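Local coordinates for protein acyl-CoA thioesterase (PDB 3RQB) that probably hydrolyses the thioester bond of acyl-CoA substrates, though its activity is not established, at residues R178-A183 against E220-Q225. Residues are numbered along the deposited sequence; the frame is centred on the assembly and turned at random.
Sequences RPLDHA and ETIFRQ
In the C-terminal hot dog domain, the N-capped start of helix 182-188 and the loop leading into it pack against the short helix 219-224, with Leu-180, His-182, Ile-222 and Phe-223 meeting across the junction. No hydrogen bond links 178-183 to 220-225, so van der Waals packing, of side chains on each other and on backbone atoms, accounts for the 327 Å² buried. CB of Leu-180 points at helix 219-224, and CG, anti to the backbone N (chi1 -171°), lies against Ile-222 CG2; CD2 sits 3.8 Å from Ile-222 O and runs on alongside to Gln-225 CB. Ile-222 CD1 comes obliquely against the His-182 ring, nearest CE1, the two side chains crossing at about a right angle. That ring is turned 85° from Phe-223, centroids 5.5 Å apart. Since Phe-215 also meets this imidazole edge-to-face, an alanine in place of His-182 would probably leave Phe-223, Phe-215 and Ile-222 CD1 without the ring they pack on. Asp-181 is the N-cap, its OD1 accepting from Ala-184 N; Arg-178 NH1 forms a salt bridge to the same oxygen at 3.3 Å, in the guanidinium plane but from above the carboxylate. The Phe-223 ring presents its edge to the backbone of Leu-180 and Asp-181, CE1 lying 3.9 Å from Asp-181 CA and CD1 3.5 Å from Leu-180 O.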
loop_
_atom_site.group_PDB
_atom_site.type_symbol
_atom_site.label_atom_id
_atom_site.label_comp_id
_atom_site.label_asym_id
_atom_site.label_seq_id
_atom_site.Cartn_x
_atom_site.Cartn_y
_atom_site.Cartn_z
ATOM N N ARG B 178 -17.409 -20.424 -0.116
ATOM C CA ARG B 178 -16.409 -20.847 -1.084
ATOM C C ARG B 178 -15.056 -20.969 -0.415
ATOM O O ARG B 178 -14.688 -20.123 0.402
ATOM C CB ARG B 178 -16.344 -19.843 -2.240
ATOM C CG ARG B 178 -15.125 -19.963 -3.140
ATOM C CD ARG B 178 -15.109 -18.830 -4.168
ATOM N NE ARG B 178 -14.138 -19.028 -5.249
ATOM C CZ ARG B 178 -12.849 -18.704 -5.163
ATOM N NH1 ARG B 178 -12.368 -18.179 -4.037
ATOM N NH2 ARG B 178 -12.038 -18.910 -6.194
ATOM N N PRO B 179 -14.290 -22.001 -0.796
ATOM C CA PRO B 179 -12.965 -22.229 -0.223
ATOM C C PRO B 179 -12.101 -21.015 -0.444
ATOM O O PRO B 179 -12.249 -20.315 -1.447
ATOM C CB PRO B 179 -12.442 -23.411 -1.028
ATOM C CG PRO B 179 -13.682 -24.164 -1.386
ATOM C CD PRO B 179 -14.697 -23.105 -1.679
ATOM N N LEU B 180 -11.209 -20.759 0.501
ATOM C CA LEU B 180 -10.434 -19.537 0.461
ATOM C C LEU B 180 -9.174 -19.708 -0.359
ATOM O O LEU B 180 -8.497 -20.726 -0.253
ATOM C CB LEU B 180 -10.067 -19.086 1.869
ATOM C CG LEU B 180 -9.451 -17.690 1.888
ATOM C CD1 LEU B 180 -10.373 -16.687 1.198
ATOM C CD2 LEU B 180 -9.158 -17.266 3.309
ATOM N N ASP B 181 -8.882 -18.706 -1.185
ATOM C CA ASP B 181 -7.612 -18.617 -1.896
ATOM C C ASP B 181 -7.177 -17.157 -1.943
ATOM O O ASP B 181 -7.815 -16.302 -1.349
ATOM C CB ASP B 181 -7.715 -19.220 -3.302
ATOM C CG ASP B 181 -8.438 -18.318 -4.285
ATOM O OD1 ASP B 181 -9.185 -17.419 -3.851
ATOM O OD2 ASP B 181 -8.259 -18.518 -5.505
ATOM N N HIS B 182 -6.099 -16.859 -2.649
ATOM C CA HIS B 182 -5.538 -15.514 -2.586
ATOM C C HIS B 182 -6.440 -14.427 -3.160
ATOM O O HIS B 182 -6.671 -13.398 -2.524
ATOM C CB HIS B 182 -4.150 -15.483 -3.222
ATOM C CG HIS B 182 -3.144 -16.313 -2.484
ATOM N ND1 HIS B 182 -2.363 -15.807 -1.465
ATOM C CD2 HIS B 182 -2.810 -17.621 -2.597
ATOM C CE1 HIS B 182 -1.583 -16.764 -0.992
ATOM N NE2 HIS B 182 -1.836 -17.875 -1.662
ATOM N N ALA B 183 -6.962 -14.647 -4.358
ATOM C CA ALA B 183 -7.780 -13.610 -4.980
ATOM C C ALA B 183 -9.045 -13.315 -4.157
ATOM O O ALA B 183 -9.424 -12.158 -3.972
ATOM C CB ALA B 183 -8.114 -13.972 -6.432
ATOM N N GLU B 220 -0.272 -21.951 2.726
ATOM C CA GLU B 220 -0.906 -23.147 3.290
ATOM C C GLU B 220 -1.905 -22.777 4.369
ATOM O O GLU B 220 -3.001 -23.344 4.443
ATOM C CB GLU B 220 0.138 -24.109 3.855
ATOM C CG GLU B 220 1.167 -24.595 2.829
ATOM C CD GLU B 220 2.451 -23.763 2.811
ATOM O OE1 GLU B 220 2.410 -22.577 2.413
ATOM O OE2 GLU B 220 3.512 -24.309 3.193
ATOM N N THR B 221 -1.514 -21.816 5.199
ATOM C CA THR B 221 -2.395 -21.274 6.223
ATOM C C THR B 221 -3.665 -20.732 5.596
ATOM O O THR B 221 -4.778 -21.039 6.034
ATOM C CB THR B 221 -1.736 -20.112 6.972
ATOM O OG1 THR B 221 -0.679 -20.607 7.810
ATOM C CG2 THR B 221 -2.783 -19.379 7.825
ATOM N N ILE B 222 -3.491 -19.913 4.564
ATOM C CA ILE B 222 -4.622 -19.306 3.873
ATOM C C ILE B 222 -5.646 -20.367 3.435
ATOM O O ILE B 222 -6.836 -20.285 3.763
ATOM C CB ILE B 222 -4.142 -18.437 2.678
ATOM C CG1 ILE B 222 -3.532 -17.117 3.197
ATOM C CG2 ILE B 222 -5.290 -18.183 1.707
ATOM C CD1 ILE B 222 -2.705 -16.311 2.174
ATOM N N PHE B 223 -5.163 -21.377 2.719
ATOM C CA PHE B 223 -6.015 -22.440 2.203
ATOM C C PHE B 223 -6.728 -23.197 3.314
ATOM O O PHE B 223 -7.889 -23.579 3.174
ATOM C CB PHE B 223 -5.176 -23.381 1.354
ATOM C CG PHE B 223 -4.541 -22.699 0.176
ATOM C CD1 PHE B 223 -5.149 -21.593 -0.409
ATOM C CD2 PHE B 223 -3.335 -23.144 -0.349
ATOM C CE1 PHE B 223 -4.575 -20.952 -1.508
ATOM C CE2 PHE B 223 -2.750 -22.497 -1.444
ATOM C CZ PHE B 223 -3.374 -21.403 -2.022
ATOM N N ARG B 224 -6.032 -23.354 4.433
ATOM C CA ARG B 224 -6.524 -24.083 5.590
ATOM C C ARG B 224 -7.944 -23.651 5.995
ATOM O O ARG B 224 -8.735 -24.457 6.487
ATOM C CB ARG B 224 -5.545 -23.840 6.739
ATOM C CG ARG B 224 -5.720 -24.687 7.980
ATOM C CD ARG B 224 -4.547 -24.430 8.927
ATOM N NE ARG B 224 -3.259 -24.607 8.246
ATOM C CZ ARG B 224 -2.187 -23.837 8.436
ATOM N NH1 ARG B 224 -2.240 -22.822 9.293
ATOM N NH2 ARG B 224 -1.061 -24.082 7.767
ATOM N N GLN B 225 -8.257 -22.376 5.788
ATOM C CA GLN B 225 -9.539 -21.802 6.206
ATOM C C GLN B 225 -10.754 -22.390 5.476
ATOM O O GLN B 225 -11.856 -22.451 6.029
ATOM C CB GLN B 225 -9.517 -20.285 6.006
ATOM C CG GLN B 225 -8.266 -19.599 6.531
ATOM C CD GLN B 225 -8.124 -19.685 8.042
ATOM O OE1 GLN B 225 -9.104 -19.610 8.780
ATOM N NE2 GLN B 225 -6.895 -19.838 8.509
#